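Local structure of probable protein phosphatase 2C 50 (Oryza sativa subsp. japonica, 5ZCG) at residues R32-R37 and C152-V157; P24-V29 and A82-L87; D187-I192 and N203-L208; K109-V114 and R215-R220; R165-R170 and E259-A264. The protein probably removes phosphate groups from serine and threonine side chains of proteins, as a magnesium-dependent phosphatase of the PP2C family. The protein carries 5 engineered substitutions. One frame throughout, in Å; residues are numbered along the deposited sequence.

Contact 1 of 5, residues R32-R37 and C152-V157; sequences RLLASR and CSSHVV
L34 sets one methyl, CD2, squarely over the face of the H155 ring: CD2 sits 3.8 Å from the centroid of the H155 imidazole, only 11° off the ring normal, in a clear CH-pi contact. The other methyl, CD1, lies over the same face, out toward the ND1 rim, 3.7 Å from ND1 of H155, with S154 OG a little farther off. The two side chains point past one another, and the H155 ring is set for this by chi1 of -67°, which puts CG anti to the carbonyl carbon. In the plane of the ring, S154 OG and H155 ND1 are hydrogen-bonded at 2.5 Å, which helps fix the ring's rotation. With an alanine in place of H155, L34 CD2 would probably lose the flat surface it rests on and S154 OG its ring partner. L34 also reaches L52 and W103, while H155 leans on P236. The imidazole is thus used two ways, its face taking up hydrocarbon and its edge holding a hydroxyl at the turn before strand 155-161.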
# COMPACT_ATOMS: atom_id res chain seq x y z
N ARG A 32 -24.76 -13.53 -16.59
CA ARG A 32 -23.90 -13.96 -17.69
C ARG A 32 -22.44 -14.11 -17.27
O ARG A 32 -21.64 -14.59 -18.08
CB ARG A 32 -24.02 -12.99 -18.87
CG ARG A 32 -25.40 -13.00 -19.55
CD ARG A 32 -25.34 -13.64 -20.92
NE ARG A 32 -24.78 -12.73 -21.91
CZ ARG A 32 -23.82 -13.05 -22.77
NH1 ARG A 32 -23.30 -14.28 -22.78
NH2 ARG A 32 -23.37 -12.15 -23.64
N LEU A 33 -22.07 -13.67 -16.07
CA LEU A 33 -20.75 -13.97 -15.54
C LEU A 33 -20.70 -15.29 -14.77
O LEU A 33 -19.62 -15.73 -14.39
CB LEU A 33 -20.28 -12.84 -14.61
CG LEU A 33 -20.00 -11.49 -15.29
CD1 LEU A 33 -19.69 -10.42 -14.25
CD2 LEU A 33 -18.88 -11.62 -16.31
N LEU A 34 -21.85 -15.93 -14.55
CA LEU A 34 -21.92 -17.17 -13.78
C LEU A 34 -22.39 -18.37 -14.59
O LEU A 34 -22.01 -19.50 -14.25
CB LEU A 34 -22.85 -16.99 -12.57
CG LEU A 34 -22.52 -15.83 -11.63
CD1 LEU A 34 -23.54 -15.73 -10.51
CD2 LEU A 34 -21.11 -15.99 -11.05
N ALA A 35 -23.20 -18.18 -15.63
CA ALA A 35 -23.67 -19.29 -16.44
C ALA A 35 -23.92 -18.80 -17.86
O ALA A 35 -24.14 -17.61 -18.11
CB ALA A 35 -24.92 -19.92 -15.84
N SER A 36 -23.88 -19.73 -18.81
CA SER A 36 -23.98 -19.32 -20.21
C SER A 36 -25.41 -18.92 -20.55
O SER A 36 -26.38 -19.34 -19.92
CB SER A 36 -23.52 -20.45 -21.13
OG SER A 36 -24.57 -21.37 -21.37
N ARG A 37 -25.52 -18.07 -21.58
CA ARG A 37 -26.84 -17.67 -22.07
C ARG A 37 -27.61 -18.86 -22.63
O ARG A 37 -28.83 -18.96 -22.46
CB ARG A 37 -26.70 -16.57 -23.12
CG ARG A 37 -28.00 -16.24 -23.85
CD ARG A 37 -27.77 -15.29 -25.01
NE ARG A 37 -27.55 -13.91 -24.58
CZ ARG A 37 -26.61 -13.12 -25.08
NH1 ARG A 37 -25.80 -13.56 -26.04
NH2 ARG A 37 -26.47 -11.88 -24.63
N CYS A 152 -22.53 -13.34 -3.16
CA CYS A 152 -23.93 -13.52 -3.53
C CYS A 152 -24.35 -14.91 -3.07
O CYS A 152 -23.57 -15.62 -2.43
CB CYS A 152 -24.14 -13.32 -5.04
SG CYS A 152 -23.39 -14.57 -6.10
N SER A 153 -25.58 -15.28 -3.39
CA SER A 153 -26.12 -16.53 -2.85
C SER A 153 -25.33 -17.74 -3.34
O SER A 153 -25.15 -18.71 -2.59
CB SER A 153 -27.59 -16.67 -3.23
OG SER A 153 -28.28 -15.46 -2.96
N SER A 154 -24.85 -17.70 -4.58
CA SER A 154 -24.25 -18.86 -5.21
C SER A 154 -22.73 -18.81 -5.31
O SER A 154 -22.11 -19.87 -5.48
CB SER A 154 -24.84 -19.08 -6.61
OG SER A 154 -24.45 -18.03 -7.48
N HIS A 155 -22.12 -17.63 -5.25
CA HIS A 155 -20.69 -17.50 -5.52
C HIS A 155 -20.06 -16.46 -4.61
O HIS A 155 -20.72 -15.53 -4.14
CB HIS A 155 -20.43 -17.10 -6.98
CG HIS A 155 -20.81 -18.15 -7.98
ND1 HIS A 155 -22.11 -18.39 -8.35
CD2 HIS A 155 -20.05 -19.04 -8.67
CE1 HIS A 155 -22.14 -19.38 -9.23
NE2 HIS A 155 -20.91 -19.79 -9.44
N VAL A 156 -18.76 -16.64 -4.36
CA VAL A 156 -17.89 -15.61 -3.80
C VAL A 156 -16.82 -15.29 -4.84
O VAL A 156 -16.18 -16.20 -5.37
CB VAL A 156 -17.26 -16.06 -2.48
CG1 VAL A 156 -16.27 -15.02 -1.98
CG2 VAL A 156 -18.34 -16.36 -1.44
N VAL A 157 -16.64 -14.00 -5.14
CA VAL A 157 -15.61 -13.56 -6.07
C VAL A 157 -14.62 -12.67 -5.33
O VAL A 157 -15.00 -11.65 -4.75
CB VAL A 157 -16.20 -12.82 -7.28
CG1 VAL A 157 -15.12 -12.58 -8.33
CG2 VAL A 157 -17.34 -13.62 -7.86

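Contact 2 of 5, residues P24-V29 and A82-L87; sequences PRFADV and AALARL. Engineered in segment 82-87: A82 (natural residue Glu), A83 (natural residue Glu), A85 (natural residue Lys).
L84 CD1 rests against a joint surface made by F26 and A27 of strand 26-28, lying 4.0 Å from F26 CZ and 4.1 Å from A27 CB. The side chains of F26 and L84 stand nearly perpendicular, and the leucine's CD1 meets the far end of the ring, at CZ. Higher up the same side chain, L84 CB rests 4.1 Å from the carbonyl oxygen of D28. The phenyl ring is positioned from its own strand: with chi1 at 90°, F26 turns back so that A27 CB lies 3.6 Å above the ring plane, over its centre. One shell out, S81 OG of the helix hydrogen-bonds F26 O, and R51 forms a salt bridge with D28 OD2. Strand 26-28 and helix 82-87 run nearly parallel, 10° apart, with axes 7.9 Å apart at closest. L84 also packs on L150 of strand 143-151, and V29 meets W103, so helix 67-91 lies against the sheet with helix 99-118 beside it.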
# COMPACT_ATOMS: atom_id res chain seq x y z
N PRO A 24 -23.88 -4.05 1.93
CA PRO A 24 -24.93 -4.95 1.44
C PRO A 24 -25.58 -4.41 0.18
O PRO A 24 -25.72 -3.20 -0.00
CB PRO A 24 -25.93 -5.00 2.60
CG PRO A 24 -25.14 -4.57 3.81
CD PRO A 24 -24.14 -3.58 3.31
N ARG A 25 -25.99 -5.34 -0.69
CA ARG A 25 -26.72 -5.03 -1.92
C ARG A 25 -26.08 -3.88 -2.70
O ARG A 25 -26.76 -2.98 -3.20
CB ARG A 25 -28.19 -4.72 -1.61
CG ARG A 25 -28.93 -5.87 -0.94
CD ARG A 25 -30.24 -5.41 -0.31
NE ARG A 25 -30.02 -4.43 0.76
CZ ARG A 25 -29.83 -4.74 2.04
NH1 ARG A 25 -29.82 -6.01 2.43
NH2 ARG A 25 -29.64 -3.78 2.93
N PHE A 26 -24.75 -3.91 -2.80
CA PHE A 26 -24.02 -2.83 -3.44
C PHE A 26 -24.21 -2.83 -4.95
O PHE A 26 -23.99 -1.80 -5.60
CB PHE A 26 -22.53 -2.90 -3.09
CG PHE A 26 -21.72 -3.74 -4.05
CD1 PHE A 26 -21.79 -5.13 -4.00
CD2 PHE A 26 -20.90 -3.14 -5.00
CE1 PHE A 26 -21.05 -5.91 -4.88
CE2 PHE A 26 -20.16 -3.91 -5.89
CZ PHE A 26 -20.24 -5.30 -5.83
N ALA A 27 -24.60 -3.96 -5.53
CA ALA A 27 -24.72 -4.09 -6.97
C ALA A 27 -25.52 -5.34 -7.29
O ALA A 27 -25.81 -6.16 -6.42
CB ALA A 27 -23.34 -4.15 -7.65
N ASP A 28 -25.88 -5.46 -8.57
CA ASP A 28 -26.43 -6.67 -9.13
C ASP A 28 -25.33 -7.35 -9.93
O ASP A 28 -24.61 -6.68 -10.68
CB ASP A 28 -27.63 -6.38 -10.03
CG ASP A 28 -28.91 -6.12 -9.24
OD1 ASP A 28 -28.94 -6.43 -8.03
OD2 ASP A 28 -29.88 -5.63 -9.84
N VAL A 29 -25.14 -8.65 -9.73
CA VAL A 29 -24.14 -9.37 -10.49
C VAL A 29 -24.77 -9.80 -11.81
O VAL A 29 -25.83 -10.43 -11.80
CB VAL A 29 -23.60 -10.58 -9.71
CG1 VAL A 29 -22.92 -11.57 -10.65
CG2 VAL A 29 -22.65 -10.11 -8.64
N ALA A 82 -20.80 0.44 -10.65
CA ALA A 82 -21.01 1.04 -11.96
C ALA A 82 -20.42 0.18 -13.07
O ALA A 82 -21.04 0.01 -14.13
CB ALA A 82 -20.39 2.45 -12.00
N ALA A 83 -19.23 -0.38 -12.85
CA ALA A 83 -18.60 -1.22 -13.87
C ALA A 83 -19.40 -2.49 -14.11
O ALA A 83 -19.52 -2.95 -15.25
CB ALA A 83 -17.16 -1.55 -13.47
N LEU A 84 -19.97 -3.06 -13.05
CA LEU A 84 -20.79 -4.26 -13.21
C LEU A 84 -22.07 -3.96 -13.98
O LEU A 84 -22.49 -4.77 -14.83
CB LEU A 84 -21.12 -4.86 -11.84
CG LEU A 84 -19.96 -5.63 -11.19
CD1 LEU A 84 -20.30 -6.00 -9.75
CD2 LEU A 84 -19.63 -6.87 -12.00
N ALA A 85 -22.70 -2.82 -13.71
CA ALA A 85 -23.90 -2.47 -14.48
C ALA A 85 -23.57 -2.25 -15.96
O ALA A 85 -24.26 -2.77 -16.84
CB ALA A 85 -24.56 -1.23 -13.87
N ARG A 86 -22.49 -1.52 -16.23
CA ARG A 86 -22.07 -1.30 -17.62
C ARG A 86 -21.74 -2.63 -18.30
O ARG A 86 -22.08 -2.84 -19.47
CB ARG A 86 -20.86 -0.37 -17.67
CG ARG A 86 -21.21 1.11 -17.53
CD ARG A 86 -19.95 1.98 -17.51
NE ARG A 86 -18.78 1.31 -18.07
CZ ARG A 86 -17.64 1.13 -17.41
NH1 ARG A 86 -17.50 1.58 -16.17
NH2 ARG A 86 -16.62 0.50 -17.99
N LEU A 87 -21.08 -3.54 -17.57
CA LEU A 87 -20.71 -4.82 -18.16
C LEU A 87 -21.94 -5.66 -18.46
O LEU A 87 -21.98 -6.35 -19.48
CB LEU A 87 -19.75 -5.56 -17.23
CG LEU A 87 -19.34 -6.97 -17.64
CD1 LEU A 87 -18.70 -6.98 -19.02
CD2 LEU A 87 -18.41 -7.58 -16.59

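Contact 3 of 5, residues D187-I192 and N203-L208; sequences DERARI and NGYRVL. Engineered in segment 203-208: L208 (natural residue Ser).
I192 and V207 mark the nearest approach of helix 187-192 to strand 205-207, their CA atoms 7.9 Å apart. Between them I192 CD1 meets V207 CG2 at 3.8 Å, an apolar touch between two buried side chains. Farther back on the helix, R189 extends with CG opposite the backbone N (chi1 176°) and bends at chi3, bringing NH2 to 3.8 Å from Y205 CE1. The tyrosine carbon lies at the edge of the guanidinium, near its plane, and the two flat groups stand 85° apart; the charge itself is paired with E193 through NH1. On the helix, R191 NH1 and E188 OE2 form a 2.9 Å salt bridge, and E188 is gripped again by R215 and S214. On the strand side, R206 NE donates to N203 O at 3.0 Å from above the carbonyl plane. N203 ND2, and weakly R206 NH1, reach the backbone of another protein chain, on whose aromatic side chain the engineered L208 packs; R206 is held mainly within its own chain. The side chain of V207 is about 13 Å from bound abscisic acid. The contact thus pairs one alkyl touch with a guanidinium edge against a tyrosine, without a hydrogen bond between helix and strand.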
# COMPACT_ATOMS: atom_id res chain seq x y z
N ASP A 187 7.10 -15.26 -9.65
CA ASP A 187 6.57 -14.51 -10.78
C ASP A 187 6.65 -13.01 -10.55
O ASP A 187 6.93 -12.24 -11.48
CB ASP A 187 5.13 -14.94 -11.05
CG ASP A 187 4.23 -14.81 -9.83
OD1 ASP A 187 4.77 -14.71 -8.70
OD2 ASP A 187 3.00 -14.81 -9.98
N GLU A 188 6.45 -12.56 -9.31
CA GLU A 188 6.51 -11.13 -9.03
C GLU A 188 7.94 -10.61 -9.13
O GLU A 188 8.19 -9.54 -9.69
CB GLU A 188 5.93 -10.83 -7.64
CG GLU A 188 4.42 -11.03 -7.54
CD GLU A 188 3.66 -10.08 -8.44
OE1 GLU A 188 3.43 -10.42 -9.62
OE2 GLU A 188 3.29 -8.98 -7.96
N ARG A 189 8.91 -11.38 -8.61
CA ARG A 189 10.30 -11.00 -8.78
C ARG A 189 10.69 -11.01 -10.25
O ARG A 189 11.41 -10.11 -10.71
CB ARG A 189 11.22 -11.93 -7.98
CG ARG A 189 12.70 -11.63 -8.20
CD ARG A 189 13.58 -12.80 -7.82
NE ARG A 189 13.79 -12.91 -6.38
CZ ARG A 189 14.58 -12.11 -5.68
NH1 ARG A 189 15.24 -11.13 -6.28
NH2 ARG A 189 14.71 -12.28 -4.37
N ALA A 190 10.25 -12.02 -11.00
CA ALA A 190 10.56 -12.07 -12.42
C ALA A 190 10.01 -10.85 -13.15
O ALA A 190 10.71 -10.25 -13.97
CB ALA A 190 10.02 -13.36 -13.03
N ARG A 191 8.78 -10.45 -12.83
CA ARG A 191 8.19 -9.27 -13.47
C ARG A 191 8.96 -8.00 -13.12
O ARG A 191 9.30 -7.20 -14.00
CB ARG A 191 6.72 -9.16 -13.06
CG ARG A 191 6.07 -7.83 -13.38
CD ARG A 191 4.61 -7.82 -12.94
NE ARG A 191 4.48 -7.78 -11.49
CZ ARG A 191 4.58 -6.67 -10.77
NH1 ARG A 191 4.45 -6.71 -9.44
NH2 ARG A 191 4.82 -5.51 -11.37
N ILE A 192 9.25 -7.81 -11.83
CA ILE A 192 9.96 -6.61 -11.39
C ILE A 192 11.35 -6.55 -12.03
O ILE A 192 11.77 -5.51 -12.55
CB ILE A 192 10.05 -6.57 -9.85
CG1 ILE A 192 8.68 -6.30 -9.24
CG2 ILE A 192 11.07 -5.52 -9.39
CD1 ILE A 192 8.58 -6.69 -7.78
N ASN A 203 15.14 -6.08 5.70
CA ASN A 203 14.05 -6.34 6.64
C ASN A 203 12.84 -6.91 5.90
O ASN A 203 11.76 -6.32 5.85
CB ASN A 203 13.68 -5.09 7.44
CG ASN A 203 12.82 -5.40 8.66
OD1 ASN A 203 12.75 -6.55 9.10
ND2 ASN A 203 12.17 -4.38 9.21
N GLY A 204 13.05 -8.08 5.31
CA GLY A 204 12.09 -8.65 4.39
C GLY A 204 12.39 -8.27 2.95
O GLY A 204 13.00 -7.24 2.66
N TYR A 205 11.98 -9.15 2.03
CA TYR A 205 12.15 -8.86 0.61
C TYR A 205 11.27 -7.69 0.21
O TYR A 205 10.06 -7.72 0.43
CB TYR A 205 11.81 -10.10 -0.22
CG TYR A 205 12.79 -11.24 -0.03
CD1 TYR A 205 13.98 -11.27 -0.74
CD2 TYR A 205 12.53 -12.27 0.86
CE1 TYR A 205 14.89 -12.30 -0.57
CE2 TYR A 205 13.43 -13.31 1.03
CZ TYR A 205 14.60 -13.32 0.31
OH TYR A 205 15.50 -14.35 0.48
N ARG A 206 11.88 -6.67 -0.38
CA ARG A 206 11.18 -5.44 -0.71
C ARG A 206 11.51 -4.98 -2.12
O ARG A 206 12.63 -5.20 -2.62
CB ARG A 206 11.52 -4.32 0.29
CG ARG A 206 11.15 -4.66 1.73
CD ARG A 206 11.68 -3.64 2.71
NE ARG A 206 11.26 -3.93 4.08
CZ ARG A 206 10.10 -3.52 4.60
NH1 ARG A 206 9.26 -2.81 3.86
NH2 ARG A 206 9.78 -3.83 5.85
N VAL A 207 10.53 -4.34 -2.76
CA VAL A 207 10.70 -3.74 -4.08
C VAL A 207 11.63 -2.54 -3.96
O VAL A 207 11.32 -1.57 -3.26
CB VAL A 207 9.35 -3.31 -4.67
CG1 VAL A 207 9.55 -2.72 -6.05
CG2 VAL A 207 8.38 -4.49 -4.71
N LEU A 208 12.76 -2.60 -4.66
CA LEU A 208 13.86 -1.64 -4.53
C LEU A 208 14.41 -1.58 -3.11
O LEU A 208 15.15 -0.65 -2.77
CB LEU A 208 13.46 -0.24 -5.00
CG LEU A 208 12.66 -0.10 -6.31
CD1 LEU A 208 12.51 1.36 -6.68
CD2 LEU A 208 13.32 -0.88 -7.44

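Contact 4 of 5, residues K109-V114 and R215-R220; sequences KCFQRV and RSIGDR
I217 makes a buried, wholly apolar contact with F111 and V114, where helix 99-118 lies on the sheet holding the short strand 217-218. Its two branches part company: CG2 of I217 touches V114 CG1 at 4.1 Å, while CD1, at the end of the longer branch, reaches F111 CD2 at 4.3 Å. That split follows from chi1 of -63°, which leaves CG2 opposite the backbone N and CG1 beside it. F111 and I217 are also the residues whose CA atoms come nearest, 7.4 Å apart. F111 continues onto A146, V148 and A159, and I217 onto A146 and C72. The side chain of I217 is about 12 Å from a bound magnesium ion. Around this patch the polar groups are held by others: S216 OG donates to D219 OD2 at 2.5 Å, an oxygen that H63 NE2 also meets. G218 N bonds D115 OD1 of the helix, just beyond V114, and this hydrogen bond probably helps set the strand against the helix. The branched side chains of V114 and I217 themselves meet by van der Waals packing of buried hydrocarbon.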
# COMPACT_ATOMS: atom_id res chain seq x y z
N LYS A 109 -10.01 -3.40 -14.25
CA LYS A 109 -10.37 -2.04 -14.64
C LYS A 109 -10.86 -1.22 -13.46
O LYS A 109 -10.56 -0.03 -13.35
CB LYS A 109 -11.44 -2.08 -15.75
CG LYS A 109 -10.89 -2.05 -17.17
CD LYS A 109 -9.92 -3.20 -17.42
CE LYS A 109 -8.92 -2.88 -18.52
NZ LYS A 109 -7.71 -3.75 -18.43
N CYS A 110 -11.62 -1.84 -12.54
CA CYS A 110 -12.07 -1.11 -11.36
C CYS A 110 -10.89 -0.68 -10.50
O CYS A 110 -10.78 0.48 -10.09
CB CYS A 110 -13.05 -1.97 -10.56
SG CYS A 110 -13.25 -1.47 -8.83
N PHE A 111 -9.97 -1.62 -10.21
CA PHE A 111 -8.81 -1.30 -9.39
C PHE A 111 -7.93 -0.25 -10.07
O PHE A 111 -7.42 0.67 -9.42
CB PHE A 111 -8.01 -2.56 -9.08
CG PHE A 111 -8.53 -3.35 -7.89
CD1 PHE A 111 -9.89 -3.50 -7.67
CD2 PHE A 111 -7.65 -3.93 -6.99
CE1 PHE A 111 -10.37 -4.22 -6.58
CE2 PHE A 111 -8.12 -4.66 -5.90
CZ PHE A 111 -9.48 -4.80 -5.69
N GLN A 112 -7.75 -0.38 -11.39
CA GLN A 112 -6.95 0.58 -12.13
C GLN A 112 -7.59 1.96 -12.12
O GLN A 112 -6.90 2.98 -12.06
CB GLN A 112 -6.75 0.10 -13.57
CG GLN A 112 -5.87 1.00 -14.42
CD GLN A 112 -4.44 1.07 -13.91
OE1 GLN A 112 -3.70 0.09 -13.96
NE2 GLN A 112 -4.04 2.24 -13.42
N ARG A 113 -8.93 2.02 -12.19
CA ARG A 113 -9.62 3.30 -12.18
C ARG A 113 -9.47 3.98 -10.82
O ARG A 113 -9.23 5.19 -10.75
CB ARG A 113 -11.09 3.10 -12.53
CG ARG A 113 -11.98 4.30 -12.21
CD ARG A 113 -11.87 5.38 -13.28
NE ARG A 113 -11.82 4.81 -14.63
CZ ARG A 113 -12.88 4.37 -15.30
NH1 ARG A 113 -14.09 4.42 -14.75
NH2 ARG A 113 -12.73 3.87 -16.52
N VAL A 114 -9.61 3.21 -9.74
CA VAL A 114 -9.38 3.79 -8.42
C VAL A 114 -7.93 4.27 -8.29
O VAL A 114 -7.67 5.36 -7.77
CB VAL A 114 -9.76 2.79 -7.31
CG1 VAL A 114 -9.28 3.29 -5.95
CG2 VAL A 114 -11.26 2.57 -7.30
N ARG A 215 2.39 -5.35 -5.21
CA ARG A 215 1.20 -4.75 -5.79
C ARG A 215 0.48 -3.95 -4.71
O ARG A 215 0.48 -4.35 -3.54
CB ARG A 215 0.25 -5.79 -6.38
CG ARG A 215 0.92 -6.78 -7.32
CD ARG A 215 -0.05 -7.39 -8.30
NE ARG A 215 0.56 -8.52 -8.98
CZ ARG A 215 -0.09 -9.34 -9.81
NH1 ARG A 215 -1.38 -9.15 -10.05
NH2 ARG A 215 0.56 -10.35 -10.38
N SER A 216 -0.12 -2.84 -5.12
CA SER A 216 -0.90 -2.00 -4.23
C SER A 216 -1.67 -0.99 -5.07
O SER A 216 -1.48 -0.89 -6.28
CB SER A 216 -0.02 -1.27 -3.20
OG SER A 216 0.31 0.03 -3.66
N ILE A 217 -2.57 -0.27 -4.41
CA ILE A 217 -3.23 0.90 -4.98
C ILE A 217 -2.50 2.14 -4.47
O ILE A 217 -2.27 2.27 -3.26
CB ILE A 217 -4.72 0.94 -4.60
CG1 ILE A 217 -5.45 -0.27 -5.19
CG2 ILE A 217 -5.36 2.25 -5.07
CD1 ILE A 217 -6.96 -0.18 -5.07
N GLY A 218 -2.13 3.03 -5.38
CA GLY A 218 -1.36 4.20 -5.00
C GLY A 218 0.12 3.96 -5.23
O GLY A 218 0.48 3.26 -6.18
N ASP A 219 0.98 4.52 -4.38
CA ASP A 219 2.43 4.32 -4.47
C ASP A 219 2.95 4.61 -5.88
O ASP A 219 3.72 3.85 -6.46
CB ASP A 219 2.82 2.90 -4.06
CG ASP A 219 2.50 2.59 -2.61
OD1 ASP A 219 2.85 3.41 -1.74
OD2 ASP A 219 1.90 1.53 -2.35
N ARG A 220 2.51 5.74 -6.45
CA ARG A 220 2.92 6.05 -7.82
C ARG A 220 4.41 6.30 -7.94
O ARG A 220 4.93 6.26 -9.07
CB ARG A 220 2.14 7.25 -8.36
CG ARG A 220 2.36 8.58 -7.65
CD ARG A 220 1.32 9.60 -8.13
NE ARG A 220 1.42 10.89 -7.44
CZ ARG A 220 0.67 11.25 -6.40
NH1 ARG A 220 -0.23 10.42 -5.90
NH2 ARG A 220 0.82 12.45 -5.86

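Contact 5 of 5, residues R165-R170 and E259-A264; sequences RIVLCR and EACKVA
Sulfur and methyl groups carry the apolar part: C261 SG of the helix lies 3.5 Å from V167 CG1 and 3.7 Å from C169 CB, so it drops between two alternate residues on one face of strand 165-170. C169 returns the contact with its own sulfur, SG sitting 3.7 Å from C261 CB. Having SG opposite the backbone N (chi1 -174°), C169 sends its sulfur past that of C261, and the two form no disulfide. Backbone carbonyls come near the sulfurs too: L168 O lies 3.8 Å from C261 SG. Charged interactions sit at the strand ends, where R165 makes a cation-pi contact with W252 and R170 a salt bridge with D241. W252 also touches V167 and A260, extending the apolar layer. The segments cross at -56°, their axes 8.5 Å apart, with small cysteine side chains between them. Helix 257-274 thus backs one sheet of the PP2C beta sandwich, whose two antiparallel sheets are flanked by helices.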
# COMPACT_ATOMS: atom_id res chain seq x y z
N ARG A 165 -5.16 -10.54 3.03
CA ARG A 165 -5.53 -11.89 2.63
C ARG A 165 -6.97 -12.19 3.02
O ARG A 165 -7.48 -11.68 4.02
CB ARG A 165 -4.57 -12.91 3.26
CG ARG A 165 -4.72 -14.33 2.75
CD ARG A 165 -3.90 -15.27 3.61
NE ARG A 165 -2.50 -14.87 3.66
CZ ARG A 165 -1.64 -15.22 4.61
NH1 ARG A 165 -2.05 -16.00 5.61
NH2 ARG A 165 -0.38 -14.81 4.57
N ILE A 166 -7.62 -13.00 2.19
CA ILE A 166 -8.94 -13.55 2.50
C ILE A 166 -8.83 -15.07 2.49
O ILE A 166 -8.20 -15.66 1.61
CB ILE A 166 -10.02 -13.07 1.52
CG1 ILE A 166 -11.33 -13.81 1.80
CG2 ILE A 166 -9.57 -13.27 0.10
CD1 ILE A 166 -12.51 -13.27 1.04
N VAL A 167 -9.44 -15.70 3.49
CA VAL A 167 -9.43 -17.15 3.64
C VAL A 167 -10.87 -17.62 3.78
O VAL A 167 -11.69 -16.96 4.42
CB VAL A 167 -8.57 -17.59 4.84
CG1 VAL A 167 -8.55 -19.11 4.95
CG2 VAL A 167 -7.15 -17.06 4.71
N LEU A 168 -11.18 -18.74 3.15
CA LEU A 168 -12.47 -19.39 3.29
C LEU A 168 -12.33 -20.58 4.21
O LEU A 168 -11.35 -21.33 4.14
CB LEU A 168 -13.01 -19.83 1.92
CG LEU A 168 -14.07 -20.92 1.88
CD1 LEU A 168 -15.43 -20.33 2.21
CD2 LEU A 168 -14.09 -21.60 0.52
N CYS A 169 -13.28 -20.74 5.12
CA CYS A 169 -13.34 -21.92 5.96
C CYS A 169 -14.36 -22.86 5.33
O CYS A 169 -15.55 -22.55 5.29
CB CYS A 169 -13.72 -21.57 7.40
SG CYS A 169 -13.65 -22.97 8.54
N ARG A 170 -13.89 -23.98 4.78
CA ARG A 170 -14.75 -24.94 4.11
C ARG A 170 -14.49 -26.31 4.72
O ARG A 170 -13.35 -26.77 4.74
CB ARG A 170 -14.48 -24.97 2.60
CG ARG A 170 -15.16 -26.11 1.87
CD ARG A 170 -15.11 -25.89 0.36
NE ARG A 170 -15.95 -24.77 -0.06
CZ ARG A 170 -15.99 -24.29 -1.30
NH1 ARG A 170 -15.23 -24.83 -2.24
NH2 ARG A 170 -16.79 -23.27 -1.59
N GLU A 259 -5.54 -21.56 12.11
CA GLU A 259 -5.99 -21.07 13.41
C GLU A 259 -7.11 -20.05 13.25
O GLU A 259 -8.08 -20.06 14.02
CB GLU A 259 -4.83 -20.47 14.20
CG GLU A 259 -5.20 -20.08 15.62
CD GLU A 259 -3.99 -19.79 16.50
OE1 GLU A 259 -2.97 -19.28 15.98
OE2 GLU A 259 -4.06 -20.07 17.71
N ALA A 260 -6.99 -19.16 12.26
CA ALA A 260 -8.03 -18.17 12.02
C ALA A 260 -9.36 -18.83 11.68
O ALA A 260 -10.41 -18.45 12.21
CB ALA A 260 -7.60 -17.21 10.92
N CYS A 261 -9.33 -19.84 10.79
CA CYS A 261 -10.57 -20.52 10.42
C CYS A 261 -11.19 -21.23 11.62
O CYS A 261 -12.40 -21.11 11.87
CB CYS A 261 -10.29 -21.51 9.29
SG CYS A 261 -10.08 -20.72 7.69
N LYS A 262 -10.38 -21.98 12.37
CA LYS A 262 -10.90 -22.69 13.53
C LYS A 262 -11.52 -21.73 14.53
O LYS A 262 -12.67 -21.91 14.97
CB LYS A 262 -9.79 -23.52 14.18
CG LYS A 262 -9.37 -24.72 13.33
CD LYS A 262 -8.31 -25.58 14.01
CE LYS A 262 -7.76 -26.61 13.03
NZ LYS A 262 -8.85 -27.19 12.19
N VAL A 263 -10.78 -20.67 14.89
CA VAL A 263 -11.27 -19.71 15.87
C VAL A 263 -12.56 -19.06 15.40
O VAL A 263 -13.53 -18.97 16.15
CB VAL A 263 -10.18 -18.66 16.17
CG1 VAL A 263 -10.79 -17.45 16.85
CG2 VAL A 263 -9.08 -19.26 17.05
N ALA A 264 -12.61 -18.63 14.13
CA ALA A 264 -13.80 -17.92 13.65
C ALA A 264 -15.02 -18.83 13.67
O ALA A 264 -16.09 -18.44 14.18
CB ALA A 264 -13.54 -17.39 12.23

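How the contacts relate
Contacts 4 and 5 are buried throughout, contacts 2 and 3 only partly, and contact 1 lies at the surface. Contacts 1, 2 and 4 all reach the same antiparallel sheet, and helices 67-91 and 99-118 follow each other across its outer face; contact 5 belongs to the other sheet, on the opposite side of the chain's centre from contact 4. Contacts 1 and 2 meet directly, L33 packing on L84 and L87. Contacts 3 and 4 are joined by charge instead, a salt bridge between E188 and R215. The chemistry follows the depth: aliphatic, phenyl and sulfur packing inside, a histidine face at the surface, and an arginine edge against tyrosine in contact 3, whose strand also meets a second protein chain.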